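Local coordinates for putative hyaluronoglucosaminidase (Clostridium perfringens, PDB 6PWI), which probably acts as a secreted, cell-wall-anchored family 84 glycoside hydrolase with hexosaminidase activity, here as its N-terminal domain, catalytic barrel and following helical bundle, at residues I564-A569 with K580-G585; E525-T530 with L556-I561; R496-E501 with L513-V518; K547-S552 with H595-I600; F473-S478 with S492-P497. All blocks are in the same frame, centred on the assembly; numbering follows the deposited sequence.

Contact 1 of 5, residues I564-A569 with K580-G585; sequences INSAVA and KYYVLG
In the helical hairpin formed by helices 540-572 and 575-591, at the far end of the C-terminal bundle, Tyr581 lays its ring over Asn565 and its CB against Ser566. The two segments run antiparallel with axes only 7.9 Å apart, a spacing that suits the small Ser566 and Ala569 on one side of the interface. Asn565 supplies its methylene, not its amide, to the aromatic face: CB sits 3.4 Å from the centroid of the Tyr581 ring, just 4° off the normal, a well-centred CH-pi contact. Its amide plane is turned 49° from the ring plane, with ND2 3.7 Å from Tyr581 CE1. Tyr581 reaches this place because CG stands opposite its own carbonyl carbon (chi1 -84°), which leads the ring across toward the neighbouring helix while its CB rests 3.5 Å from Ser566 CB. The hydroxyl of Ser566 serves the same hairpin, hydrogen-bonding to the carbonyl of Ala578, two residues ahead of the segment in the same helix as Tyr581. The ring of Tyr582 leads away from helix 540-572, and its OH bonds to the carbonyl of Ser621. At the edge of the Tyr581 ring, near its plane, the methyl CB of Ala569 lies 4.4 Å from CD2.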
# COMPACT_ATOMS: atom_id res chain seq x y z
N ILE A 564 -5.59 -11.95 -35.40
CA ILE A 564 -6.93 -12.50 -35.44
C ILE A 564 -7.58 -12.16 -36.78
O ILE A 564 -8.25 -13.00 -37.37
CB ILE A 564 -7.78 -12.03 -34.25
CG1 ILE A 564 -7.20 -12.52 -32.92
CG2 ILE A 564 -9.23 -12.48 -34.43
CD1 ILE A 564 -7.68 -11.73 -31.71
N ASN A 565 -7.38 -10.94 -37.27
CA ASN A 565 -8.00 -10.55 -38.52
C ASN A 565 -7.43 -11.40 -39.66
O ASN A 565 -8.17 -11.80 -40.55
CB ASN A 565 -7.93 -9.04 -38.79
CG ASN A 565 -9.01 -8.27 -38.07
OD1 ASN A 565 -10.06 -8.81 -37.71
ND2 ASN A 565 -8.77 -6.98 -37.85
N SER A 566 -6.13 -11.70 -39.58
CA SER A 566 -5.44 -12.49 -40.58
C SER A 566 -6.00 -13.91 -40.61
O SER A 566 -6.27 -14.45 -41.68
CB SER A 566 -3.96 -12.49 -40.31
OG SER A 566 -3.28 -13.35 -41.19
N ALA A 567 -6.17 -14.52 -39.43
CA ALA A 567 -6.68 -15.87 -39.32
C ALA A 567 -8.08 -15.96 -39.92
O ALA A 567 -8.39 -16.91 -40.63
CB ALA A 567 -6.67 -16.33 -37.88
N VAL A 568 -8.92 -14.94 -39.64
CA VAL A 568 -10.28 -14.87 -40.14
C VAL A 568 -10.27 -14.77 -41.67
O VAL A 568 -10.93 -15.56 -42.34
CB VAL A 568 -11.08 -13.72 -39.50
CG1 VAL A 568 -12.39 -13.46 -40.22
CG2 VAL A 568 -11.34 -13.97 -38.02
N ALA A 569 -9.51 -13.81 -42.21
CA ALA A 569 -9.40 -13.62 -43.65
C ALA A 569 -8.96 -14.92 -44.32
O ALA A 569 -9.43 -15.26 -45.41
CB ALA A 569 -8.45 -12.49 -43.97
N LYS A 580 -1.75 -9.09 -45.56
CA LYS A 580 -1.58 -7.72 -45.13
C LYS A 580 -1.79 -7.60 -43.61
O LYS A 580 -1.09 -6.84 -42.95
CB LYS A 580 -2.54 -6.79 -45.88
CG LYS A 580 -2.21 -6.53 -47.35
CD LYS A 580 -3.13 -5.49 -47.98
CE LYS A 580 -3.59 -5.83 -49.38
NZ LYS A 580 -2.51 -5.67 -50.39
N TYR A 581 -2.77 -8.34 -43.08
CA TYR A 581 -3.05 -8.36 -41.66
C TYR A 581 -1.87 -8.97 -40.91
O TYR A 581 -1.47 -8.46 -39.86
CB TYR A 581 -4.33 -9.15 -41.36
CG TYR A 581 -5.61 -8.36 -41.52
CD1 TYR A 581 -5.77 -7.13 -40.89
CD2 TYR A 581 -6.67 -8.86 -42.27
CE1 TYR A 581 -6.94 -6.40 -41.03
CE2 TYR A 581 -7.85 -8.14 -42.41
CZ TYR A 581 -7.98 -6.91 -41.79
OH TYR A 581 -9.13 -6.19 -41.92
N TYR A 582 -1.32 -10.06 -41.45
CA TYR A 582 -0.18 -10.73 -40.84
C TYR A 582 0.97 -9.74 -40.71
O TYR A 582 1.60 -9.64 -39.66
CB TYR A 582 0.22 -11.96 -41.67
CG TYR A 582 1.23 -12.85 -41.01
CD1 TYR A 582 0.83 -13.96 -40.26
CD2 TYR A 582 2.60 -12.62 -41.14
CE1 TYR A 582 1.76 -14.79 -39.66
CE2 TYR A 582 3.54 -13.44 -40.53
CZ TYR A 582 3.12 -14.53 -39.79
OH TYR A 582 4.03 -15.34 -39.19
N VAL A 583 1.23 -8.99 -41.78
CA VAL A 583 2.29 -8.00 -41.82
C VAL A 583 2.01 -6.90 -40.79
O VAL A 583 2.91 -6.52 -40.04
CB VAL A 583 2.50 -7.47 -43.25
CG1 VAL A 583 3.36 -6.21 -43.27
CG2 VAL A 583 3.11 -8.55 -44.14
N LEU A 584 0.76 -6.41 -40.74
CA LEU A 584 0.38 -5.42 -39.75
C LEU A 584 0.65 -5.98 -38.34
O LEU A 584 1.18 -5.27 -37.49
CB LEU A 584 -1.08 -5.00 -39.94
CG LEU A 584 -1.61 -3.92 -38.99
CD1 LEU A 584 -0.70 -2.70 -38.94
CD2 LEU A 584 -3.03 -3.51 -39.34
N GLY A 585 0.33 -7.26 -38.14
CA GLY A 585 0.55 -7.94 -36.87
C GLY A 585 2.02 -7.92 -36.45
O GLY A 585 2.32 -7.69 -35.28

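Contact 2 of 5, residues E525-T530 with L556-I561; sequences EILDAT and LAESTI
Leu527 of helix 513-536 rests on Ala557, Glu558 and Ile561 of helix 540-572, a neighbouring antiparallel helix of the C-terminal bundle, and its branches divide the work. Its CB meets the Ala557 methyl at 3.9 Å, while the forked end straddles the flank of the second helix: CD1 lies beside both CG and the carboxylate of Glu558, with OE2 at 3.9 Å, and CD2 is 4.1 Å from Ile561 CD1. Both of these neighbours run at about right angles to the leucine. The fork is placed by a CG lying trans to the backbone N (chi1 176°). CG2 of Ile526 touches the same Ala557 CB at 4.0 Å; that one small methyl meets two larger side chains is consistent with the 9.2 Å between the segment axes. Ile561 also packs on Leu520 and Tyr523 of the first helix. No hydrogen bond joins the segments. The contact is thus mostly apolar, with Glu558 in van der Waals contact at the margin; its carboxylate lies close to that of Glu588, which might raise the proton affinity of one of them.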
# COMPACT_ATOMS: atom_id res chain seq x y z
N GLU A 525 -11.69 -3.74 -26.19
CA GLU A 525 -11.83 -3.13 -24.88
C GLU A 525 -10.47 -2.70 -24.33
O GLU A 525 -10.34 -1.61 -23.78
CB GLU A 525 -12.57 -4.08 -23.94
CG GLU A 525 -12.62 -3.58 -22.51
CD GLU A 525 -13.58 -4.34 -21.61
OE1 GLU A 525 -13.11 -5.14 -20.77
OE2 GLU A 525 -14.81 -4.13 -21.75
N ILE A 526 -9.45 -3.56 -24.49
CA ILE A 526 -8.10 -3.22 -24.08
C ILE A 526 -7.65 -1.99 -24.85
O ILE A 526 -7.18 -1.02 -24.26
CB ILE A 526 -7.13 -4.41 -24.26
CG1 ILE A 526 -7.48 -5.58 -23.33
CG2 ILE A 526 -5.69 -3.96 -24.08
CD1 ILE A 526 -6.75 -6.86 -23.66
N LEU A 527 -7.82 -2.03 -26.18
CA LEU A 527 -7.34 -0.97 -27.06
C LEU A 527 -8.02 0.35 -26.70
O LEU A 527 -7.35 1.38 -26.62
CB LEU A 527 -7.61 -1.37 -28.51
CG LEU A 527 -7.24 -0.30 -29.55
CD1 LEU A 527 -5.75 0.02 -29.52
CD2 LEU A 527 -7.66 -0.74 -30.95
N ASP A 528 -9.34 0.31 -26.49
CA ASP A 528 -10.09 1.51 -26.16
C ASP A 528 -9.58 2.12 -24.85
O ASP A 528 -9.46 3.34 -24.73
CB ASP A 528 -11.60 1.24 -26.11
CG ASP A 528 -12.23 1.07 -27.49
OD1 ASP A 528 -11.66 1.58 -28.48
OD2 ASP A 528 -13.30 0.41 -27.56
N ALA A 529 -9.27 1.25 -23.88
CA ALA A 529 -8.75 1.68 -22.60
C ALA A 529 -7.44 2.44 -22.80
O ALA A 529 -7.23 3.48 -22.18
CB ALA A 529 -8.59 0.49 -21.69
N THR A 530 -6.57 1.95 -23.69
CA THR A 530 -5.28 2.57 -23.90
C THR A 530 -5.42 3.88 -24.67
O THR A 530 -4.48 4.68 -24.69
CB THR A 530 -4.30 1.63 -24.64
OG1 THR A 530 -4.72 1.50 -26.00
CG2 THR A 530 -4.12 0.28 -23.97
N LEU A 556 0.28 -4.10 -28.42
CA LEU A 556 -0.07 -5.51 -28.26
C LEU A 556 -1.51 -5.73 -28.71
O LEU A 556 -1.79 -6.71 -29.39
CB LEU A 556 0.09 -5.97 -26.80
CG LEU A 556 1.50 -6.13 -26.23
CD1 LEU A 556 1.41 -6.76 -24.85
CD2 LEU A 556 2.42 -6.95 -27.12
N ALA A 557 -2.41 -4.83 -28.31
CA ALA A 557 -3.82 -4.96 -28.69
C ALA A 557 -3.98 -4.86 -30.20
O ALA A 557 -4.73 -5.63 -30.79
CB ALA A 557 -4.66 -3.93 -27.98
N GLU A 558 -3.27 -3.92 -30.83
CA GLU A 558 -3.35 -3.74 -32.27
C GLU A 558 -2.78 -4.96 -32.99
O GLU A 558 -3.33 -5.39 -34.00
CB GLU A 558 -2.69 -2.43 -32.69
CG GLU A 558 -3.66 -1.26 -32.68
CD GLU A 558 -3.06 0.14 -32.64
OE1 GLU A 558 -1.82 0.26 -32.52
OE2 GLU A 558 -3.84 1.12 -32.72
N SER A 559 -1.70 -5.52 -32.44
CA SER A 559 -1.03 -6.68 -33.01
C SER A 559 -1.94 -7.91 -32.95
O SER A 559 -2.05 -8.66 -33.92
CB SER A 559 0.27 -6.94 -32.31
OG SER A 559 0.89 -8.12 -32.80
N THR A 560 -2.60 -8.11 -31.81
CA THR A 560 -3.46 -9.27 -31.63
C THR A 560 -4.64 -9.17 -32.60
O THR A 560 -5.00 -10.17 -33.22
CB THR A 560 -3.86 -9.44 -30.16
OG1 THR A 560 -2.64 -9.51 -29.42
CG2 THR A 560 -4.70 -10.67 -29.92
N ILE A 561 -5.21 -7.97 -32.73
CA ILE A 561 -6.36 -7.74 -33.59
C ILE A 561 -5.98 -8.02 -35.05
O ILE A 561 -6.75 -8.64 -35.78
CB ILE A 561 -6.95 -6.34 -33.36
CG1 ILE A 561 -7.57 -6.22 -31.97
CG2 ILE A 561 -7.95 -5.98 -34.45
CD1 ILE A 561 -7.97 -4.81 -31.58

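Contact 3 of 5, residues R496-E501 with L513-V518; sequences RPVIEE and LDYSKV
Tyr515 reaches across the antiparallel pair of helices 496-507 and 513-536, two successive helices of the C-terminal helical bundle, to touch Val498 and Glu501. The axes of the segments are 10.5 Å apart, a gap that the length of a tyrosine can span. Its OH end arrives at the turn around Val498, 3.4 Å from Val498 CA and 3.6 Å from Val498 CG1. The carbonyl oxygen of Val498 meets the ring edge in its plane, 3.5 Å from Tyr515 CE2. Over one face comes the aliphatic part of Glu501, whose CG makes a CH-pi contact 4.1 Å from the ring centroid, displaced toward the rim; the carboxylate stands nearly upright to the ring, the planes being 82° apart. The opposite face is lined by Val518 of the same segment as the tyrosine, so the ring is held between the two side chains. A bend at chi2 (46°) turns the acid of Glu501 aside, where OE2 pairs with Arg504 in a salt bridge; the glutamate thus lends its methylenes to the ring while its charge is met within its own helix. Further out, Tyr515 also touches Phe502 and Arg505, and Val498 packs on Ile519 of the second helix. At the solvent-facing margin the short apolar valines meet, Val498 CG1 and Val518 CG1 being 4.4 Å apart.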
# COMPACT_ATOMS: atom_id res chain seq x y z
N ARG A 496 -7.61 -15.32 -20.08
CA ARG A 496 -6.84 -16.52 -20.37
C ARG A 496 -7.68 -17.62 -21.03
O ARG A 496 -7.25 -18.20 -22.02
CB ARG A 496 -6.12 -17.05 -19.13
CG ARG A 496 -5.23 -18.26 -19.41
CD ARG A 496 -4.71 -19.01 -18.20
NE ARG A 496 -5.74 -19.05 -17.17
CZ ARG A 496 -6.73 -19.95 -17.10
NH1 ARG A 496 -6.83 -20.91 -18.00
NH2 ARG A 496 -7.61 -19.86 -16.12
N PRO A 497 -8.88 -17.99 -20.51
CA PRO A 497 -9.65 -19.09 -21.09
C PRO A 497 -10.08 -18.75 -22.52
O PRO A 497 -10.19 -19.64 -23.37
CB PRO A 497 -10.90 -19.20 -20.20
CG PRO A 497 -10.53 -18.49 -18.92
CD PRO A 497 -9.55 -17.41 -19.33
N VAL A 498 -10.30 -17.46 -22.77
CA VAL A 498 -10.74 -16.98 -24.07
C VAL A 498 -9.58 -17.12 -25.06
O VAL A 498 -9.77 -17.61 -26.17
CB VAL A 498 -11.32 -15.56 -24.01
CG1 VAL A 498 -11.75 -15.05 -25.38
CG2 VAL A 498 -12.48 -15.45 -23.03
N ILE A 499 -8.37 -16.72 -24.64
CA ILE A 499 -7.17 -16.87 -25.45
C ILE A 499 -6.97 -18.35 -25.79
O ILE A 499 -6.68 -18.69 -26.93
CB ILE A 499 -5.94 -16.26 -24.76
CG1 ILE A 499 -5.94 -14.73 -24.86
CG2 ILE A 499 -4.65 -16.85 -25.32
CD1 ILE A 499 -4.99 -14.05 -23.89
N GLU A 500 -7.12 -19.22 -24.78
CA GLU A 500 -6.82 -20.63 -24.93
C GLU A 500 -7.82 -21.28 -25.89
O GLU A 500 -7.42 -22.10 -26.72
CB GLU A 500 -6.73 -21.33 -23.58
CG GLU A 500 -5.39 -21.09 -22.91
CD GLU A 500 -5.24 -21.49 -21.45
OE1 GLU A 500 -6.22 -21.98 -20.85
OE2 GLU A 500 -4.12 -21.29 -20.91
N GLU A 501 -9.09 -20.89 -25.79
CA GLU A 501 -10.13 -21.45 -26.64
C GLU A 501 -9.91 -21.05 -28.10
O GLU A 501 -10.01 -21.89 -28.99
CB GLU A 501 -11.53 -21.07 -26.15
CG GLU A 501 -12.63 -21.83 -26.87
CD GLU A 501 -12.42 -23.33 -27.03
OE1 GLU A 501 -11.59 -23.92 -26.31
OE2 GLU A 501 -13.11 -23.92 -27.89
N LEU A 513 -14.68 -18.28 -37.01
CA LEU A 513 -15.46 -17.12 -37.43
C LEU A 513 -16.27 -16.54 -36.27
O LEU A 513 -16.28 -15.33 -36.05
CB LEU A 513 -16.35 -17.49 -38.62
CG LEU A 513 -15.64 -17.75 -39.95
CD1 LEU A 513 -16.64 -17.85 -41.09
CD2 LEU A 513 -14.60 -16.68 -40.25
N ASP A 514 -16.94 -17.41 -35.51
CA ASP A 514 -17.84 -16.95 -34.47
C ASP A 514 -17.08 -16.55 -33.21
O ASP A 514 -17.38 -15.54 -32.57
CB ASP A 514 -18.90 -18.00 -34.15
CG ASP A 514 -20.05 -17.93 -35.14
OD1 ASP A 514 -20.76 -16.89 -35.14
OD2 ASP A 514 -20.21 -18.90 -35.92
N TYR A 515 -16.09 -17.37 -32.84
CA TYR A 515 -15.40 -17.09 -31.61
C TYR A 515 -14.57 -15.82 -31.76
O TYR A 515 -14.35 -15.11 -30.78
CB TYR A 515 -14.65 -18.33 -31.11
CG TYR A 515 -14.36 -18.29 -29.63
CD1 TYR A 515 -15.40 -18.32 -28.71
CD2 TYR A 515 -13.07 -18.18 -29.16
CE1 TYR A 515 -15.15 -18.28 -27.35
CE2 TYR A 515 -12.80 -18.14 -27.80
CZ TYR A 515 -13.85 -18.18 -26.89
OH TYR A 515 -13.59 -18.13 -25.55
N SER A 516 -14.17 -15.50 -32.99
CA SER A 516 -13.32 -14.35 -33.24
C SER A 516 -14.01 -13.06 -32.79
O SER A 516 -13.36 -12.14 -32.32
CB SER A 516 -12.85 -14.27 -34.66
OG SER A 516 -13.85 -13.70 -35.50
N LYS A 517 -15.34 -13.02 -32.92
CA LYS A 517 -16.13 -11.89 -32.44
C LYS A 517 -15.91 -11.70 -30.94
O LYS A 517 -15.69 -10.58 -30.48
CB LYS A 517 -17.62 -12.10 -32.74
CG LYS A 517 -18.02 -12.19 -34.21
CD LYS A 517 -17.74 -10.94 -35.01
CE LYS A 517 -18.88 -10.60 -35.95
NZ LYS A 517 -18.43 -9.74 -37.07
N VAL A 518 -15.99 -12.81 -30.19
CA VAL A 518 -15.86 -12.79 -28.74
C VAL A 518 -14.51 -12.21 -28.35
O VAL A 518 -14.44 -11.32 -27.50
CB VAL A 518 -16.08 -14.20 -28.14
CG1 VAL A 518 -15.84 -14.23 -26.63
CG2 VAL A 518 -17.45 -14.76 -28.48

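Contact 4 of 5, residues K547-S552 with H595-I600; sequences KGWVDS and HRTPVI
His595 and Thr597, leading into and forming part of the small antiparallel hairpin 597-599/602-604, lie against one turn of the long helix 540-572. The imidazole of His595 takes Asp551 CB over the centre of one face, 3.6 Å from the ring centroid and 14° off its normal, a CH-pi contact. The ring's far nitrogen is held by a second acid on the helix: NE2 of His595 hydrogen-bonds to Asp555 OD2, an arrangement that might favour a protonated imidazole. Asp551 keeps its carboxylate busy beside the ring, its OD2 receiving Lys547 NZ at 2.8 Å through the syn lone pair and its OD1 pairing with Arg554. Thr597 directs its methyl at Gly548, whose lack of a side chain leaves the room that CG2 occupies, 4.3 Å from Gly548 CA; the threonine hydroxyl bonds weakly to the Ser604 carbonyl of the partner strand. Trp549 starts out from the helix in another direction, but its broad indole swings back, bringing CZ3 to 3.7 Å from Thr597 CG2.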
# COMPACT_ATOMS: atom_id res chain seq x y z
N LYS A 547 2.82 5.77 -18.94
CA LYS A 547 2.60 6.00 -20.36
C LYS A 547 3.25 4.93 -21.25
O LYS A 547 2.61 4.43 -22.17
CB LYS A 547 3.10 7.39 -20.76
CG LYS A 547 2.64 7.88 -22.13
CD LYS A 547 3.43 9.08 -22.65
CE LYS A 547 3.05 9.49 -24.06
NZ LYS A 547 3.38 8.42 -25.03
N GLY A 548 4.52 4.62 -20.98
CA GLY A 548 5.28 3.66 -21.77
C GLY A 548 4.63 2.27 -21.78
O GLY A 548 4.67 1.58 -22.79
N TRP A 549 4.03 1.88 -20.65
CA TRP A 549 3.35 0.61 -20.52
C TRP A 549 2.04 0.61 -21.30
O TRP A 549 1.68 -0.39 -21.92
CB TRP A 549 3.14 0.25 -19.04
CG TRP A 549 4.38 -0.29 -18.40
CD1 TRP A 549 4.78 -1.60 -18.35
CD2 TRP A 549 5.41 0.47 -17.73
NE1 TRP A 549 5.98 -1.70 -17.69
CE2 TRP A 549 6.39 -0.46 -17.29
CE3 TRP A 549 5.59 1.82 -17.44
CZ2 TRP A 549 7.53 -0.06 -16.59
CZ3 TRP A 549 6.72 2.21 -16.75
CH2 TRP A 549 7.67 1.28 -16.33
N VAL A 550 1.35 1.75 -21.29
CA VAL A 550 0.10 1.87 -22.02
C VAL A 550 0.41 1.85 -23.51
O VAL A 550 -0.34 1.27 -24.29
CB VAL A 550 -0.69 3.11 -21.57
CG1 VAL A 550 -1.98 3.30 -22.36
CG2 VAL A 550 -0.99 3.07 -20.08
N ASP A 551 1.54 2.46 -23.89
CA ASP A 551 1.98 2.50 -25.28
C ASP A 551 2.29 1.08 -25.76
O ASP A 551 1.91 0.69 -26.86
CB ASP A 551 3.20 3.43 -25.44
CG ASP A 551 2.88 4.91 -25.32
OD1 ASP A 551 1.70 5.29 -25.54
OD2 ASP A 551 3.81 5.69 -25.01
N SER A 552 2.96 0.31 -24.91
CA SER A 552 3.32 -1.06 -25.26
C SER A 552 2.05 -1.90 -25.38
O SER A 552 1.90 -2.65 -26.34
CB SER A 552 4.29 -1.62 -24.27
OG SER A 552 4.74 -2.89 -24.69
N HIS A 595 9.38 1.19 -26.87
CA HIS A 595 9.23 2.25 -25.88
C HIS A 595 10.31 2.15 -24.80
O HIS A 595 10.90 1.09 -24.59
CB HIS A 595 7.81 2.24 -25.32
CG HIS A 595 6.78 2.12 -26.39
ND1 HIS A 595 6.36 3.21 -27.15
CD2 HIS A 595 6.09 1.05 -26.85
CE1 HIS A 595 5.44 2.82 -28.02
NE2 HIS A 595 5.26 1.50 -27.85
N ARG A 596 10.55 3.27 -24.11
CA ARG A 596 11.63 3.34 -23.13
C ARG A 596 11.17 4.13 -21.91
O ARG A 596 10.45 5.12 -22.03
CB ARG A 596 12.86 4.02 -23.75
CG ARG A 596 13.53 3.21 -24.86
CD ARG A 596 14.11 1.91 -24.35
NE ARG A 596 14.70 1.15 -25.43
CZ ARG A 596 14.06 0.28 -26.22
NH1 ARG A 596 12.77 0.05 -26.06
NH2 ARG A 596 14.72 -0.34 -27.18
N THR A 597 11.58 3.67 -20.72
CA THR A 597 11.27 4.35 -19.48
C THR A 597 12.54 4.49 -18.63
O THR A 597 13.46 3.68 -18.75
CB THR A 597 10.16 3.64 -18.69
OG1 THR A 597 10.57 2.31 -18.35
CG2 THR A 597 8.83 3.62 -19.42
N PRO A 598 12.61 5.49 -17.73
CA PRO A 598 13.83 5.74 -16.96
C PRO A 598 14.10 4.70 -15.88
O PRO A 598 13.19 4.27 -15.17
CB PRO A 598 13.57 7.12 -16.34
CG PRO A 598 12.05 7.17 -16.19
CD PRO A 598 11.52 6.43 -17.40
N VAL A 599 15.36 4.27 -15.78
CA VAL A 599 15.86 3.53 -14.63
C VAL A 599 17.15 4.20 -14.15
O VAL A 599 17.70 5.05 -14.85
CB VAL A 599 16.07 2.03 -14.91
CG1 VAL A 599 14.75 1.29 -15.03
CG2 VAL A 599 16.96 1.78 -16.12
N ILE A 600 17.63 3.77 -12.98
CA ILE A 600 18.66 4.47 -12.24
C ILE A 600 19.93 4.60 -13.09
O ILE A 600 20.61 5.62 -13.04
CB ILE A 600 18.91 3.76 -10.89
CG1 ILE A 600 19.82 4.58 -9.96
CG2 ILE A 600 19.41 2.34 -11.08
CD1 ILE A 600 19.68 4.21 -8.50

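Contact 5 of 5, residues F473-S478 with S492-P497; sequences FAKHMS and SEELRP
His476 and Ser492 join the end of helix 467-475 to the lead-in of helix 496-507, across the non-helical link between them, by a side-chain hydrogen bond, ND1 to OG, 2.9 Å long and close to straight (173°). The hydroxyl of the small serine lies at the edge of the imidazole, in its plane. A second bond runs from backbone to backbone: Ser492 N gives its hydrogen to Lys475 O at 2.7 Å, nearly in line with the carbonyl. Lys475 O also accepts from a water at 3.3 Å, and that water receives Glu493 N at 3.1 Å, so a last-turn carbonyl of the helix is satisfied by the incoming backbone N-H and a bridging water. Lys475 NZ and Glu494 OE1 form only a long salt bridge of 4.0 Å, and the lysine also makes a cation-pi contact with Tyr471. His476 CE1 also touches Leu495 CD2; His476 packs on Ile526 and Leu495 on Tyr523, both of helix 513-536, while Phe473 reaches helix 540-572.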
# COMPACT_ATOMS: atom_id res chain seq x y z
N PHE A 473 -5.77 -1.99 -17.43
CA PHE A 473 -4.32 -2.10 -17.47
C PHE A 473 -3.80 -3.07 -16.40
O PHE A 473 -2.86 -3.82 -16.65
CB PHE A 473 -3.61 -0.74 -17.30
CG PHE A 473 -4.05 0.35 -18.24
CD1 PHE A 473 -4.54 0.06 -19.50
CD2 PHE A 473 -3.94 1.68 -17.86
CE1 PHE A 473 -4.94 1.08 -20.36
CE2 PHE A 473 -4.33 2.70 -18.72
CZ PHE A 473 -4.83 2.39 -19.97
N ALA A 474 -4.42 -3.03 -15.21
CA ALA A 474 -3.91 -3.79 -14.08
C ALA A 474 -4.11 -5.29 -14.32
O ALA A 474 -3.32 -6.10 -13.85
CB ALA A 474 -4.56 -3.34 -12.79
N LYS A 475 -5.16 -5.62 -15.08
CA LYS A 475 -5.47 -6.99 -15.48
C LYS A 475 -4.31 -7.63 -16.24
O LYS A 475 -4.16 -8.85 -16.17
CB LYS A 475 -6.73 -7.03 -16.35
CG LYS A 475 -8.04 -7.03 -15.58
CD LYS A 475 -9.22 -6.64 -16.45
CE LYS A 475 -10.55 -6.80 -15.75
NZ LYS A 475 -11.63 -6.17 -16.54
N HIS A 476 -3.52 -6.82 -16.96
CA HIS A 476 -2.53 -7.33 -17.90
C HIS A 476 -1.11 -6.92 -17.50
O HIS A 476 -0.16 -7.12 -18.27
CB HIS A 476 -2.87 -6.87 -19.33
CG HIS A 476 -4.25 -7.25 -19.73
ND1 HIS A 476 -4.63 -8.57 -19.88
CD2 HIS A 476 -5.34 -6.49 -19.98
CE1 HIS A 476 -5.91 -8.61 -20.22
NE2 HIS A 476 -6.36 -7.35 -20.28
N MET A 477 -0.98 -6.36 -16.30
CA MET A 477 0.32 -5.93 -15.84
C MET A 477 0.51 -6.36 -14.38
O MET A 477 0.21 -5.58 -13.47
CB MET A 477 0.46 -4.41 -15.97
CG MET A 477 0.26 -3.90 -17.38
SD MET A 477 0.44 -2.10 -17.46
CE MET A 477 -0.26 -1.74 -19.07
N SER A 478 1.00 -7.58 -14.17
CA SER A 478 1.03 -8.10 -12.81
C SER A 478 2.04 -9.23 -12.62
O SER A 478 2.37 -9.52 -11.47
CB SER A 478 -0.34 -8.48 -12.30
OG SER A 478 -1.02 -9.35 -13.19
N SER A 492 -3.75 -11.48 -16.66
CA SER A 492 -4.65 -11.80 -17.75
C SER A 492 -5.55 -12.99 -17.40
O SER A 492 -5.89 -13.75 -18.29
CB SER A 492 -3.89 -12.06 -19.05
OG SER A 492 -3.07 -10.96 -19.41
N GLU A 493 -5.94 -13.13 -16.13
CA GLU A 493 -6.58 -14.37 -15.69
C GLU A 493 -7.97 -14.54 -16.29
O GLU A 493 -8.36 -15.65 -16.65
CB GLU A 493 -6.57 -14.51 -14.17
CG GLU A 493 -6.97 -15.91 -13.69
CD GLU A 493 -6.20 -17.12 -14.21
OE1 GLU A 493 -5.08 -16.95 -14.76
OE2 GLU A 493 -6.72 -18.25 -14.06
N GLU A 494 -8.72 -13.44 -16.40
CA GLU A 494 -10.07 -13.48 -16.96
C GLU A 494 -10.02 -13.74 -18.46
O GLU A 494 -10.90 -14.40 -19.00
CB GLU A 494 -10.81 -12.18 -16.68
CG GLU A 494 -11.53 -12.17 -15.36
CD GLU A 494 -12.62 -11.12 -15.24
OE1 GLU A 494 -12.37 -9.94 -15.59
OE2 GLU A 494 -13.73 -11.48 -14.80
N LEU A 495 -9.00 -13.20 -19.14
CA LEU A 495 -8.90 -13.30 -20.58
C LEU A 495 -8.32 -14.65 -21.00
O LEU A 495 -8.54 -15.08 -22.13
CB LEU A 495 -8.02 -12.15 -21.10
CG LEU A 495 -7.97 -12.02 -22.62
CD1 LEU A 495 -9.34 -11.65 -23.17
CD2 LEU A 495 -6.93 -11.00 -23.06
N ARG A 496 -7.61 -15.32 -20.08
CA ARG A 496 -6.84 -16.52 -20.37
C ARG A 496 -7.68 -17.62 -21.03
O ARG A 496 -7.25 -18.20 -22.02
CB ARG A 496 -6.12 -17.05 -19.13
CG ARG A 496 -5.23 -18.26 -19.41
CD ARG A 496 -4.71 -19.01 -18.20
NE ARG A 496 -5.74 -19.05 -17.17
CZ ARG A 496 -6.73 -19.95 -17.10
NH1 ARG A 496 -6.83 -20.91 -18.00
NH2 ARG A 496 -7.61 -19.86 -16.12
N PRO A 497 -8.88 -17.99 -20.51
CA PRO A 497 -9.65 -19.09 -21.09
C PRO A 497 -10.08 -18.75 -22.52
O PRO A 497 -10.19 -19.64 -23.37
CB PRO A 497 -10.90 -19.20 -20.20
CG PRO A 497 -10.53 -18.49 -18.92
CD PRO A 497 -9.55 -17.41 -19.33
O HOH W 1 -5.41 -10.91 -13.98

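The five contacts lie in the mainly helical C-terminal part of the chain, beyond the strands of the eight-stranded parallel barrel, and all lie away from Asp299, the predicted proton donor. Contact 5 closes the loop between helix 467-475 and helix 496-507, sharing Arg496 and Pro497 with contact 3, whose centre is 15 Å away. It also meets contact 2, 13 Å off, where Thr530 CG2 lies 3.8 Å from Phe473 CE1. Helix 540-572 threads contacts 4, 2 and 1, with contact centres 17 Å (4 to 2) and 14 Å (2 to 1) apart; Ser559 OG probably bonds to Gly585 O between the last two. Val568 packs on Leu513 and Ser516, tying contact 1 to contact 3.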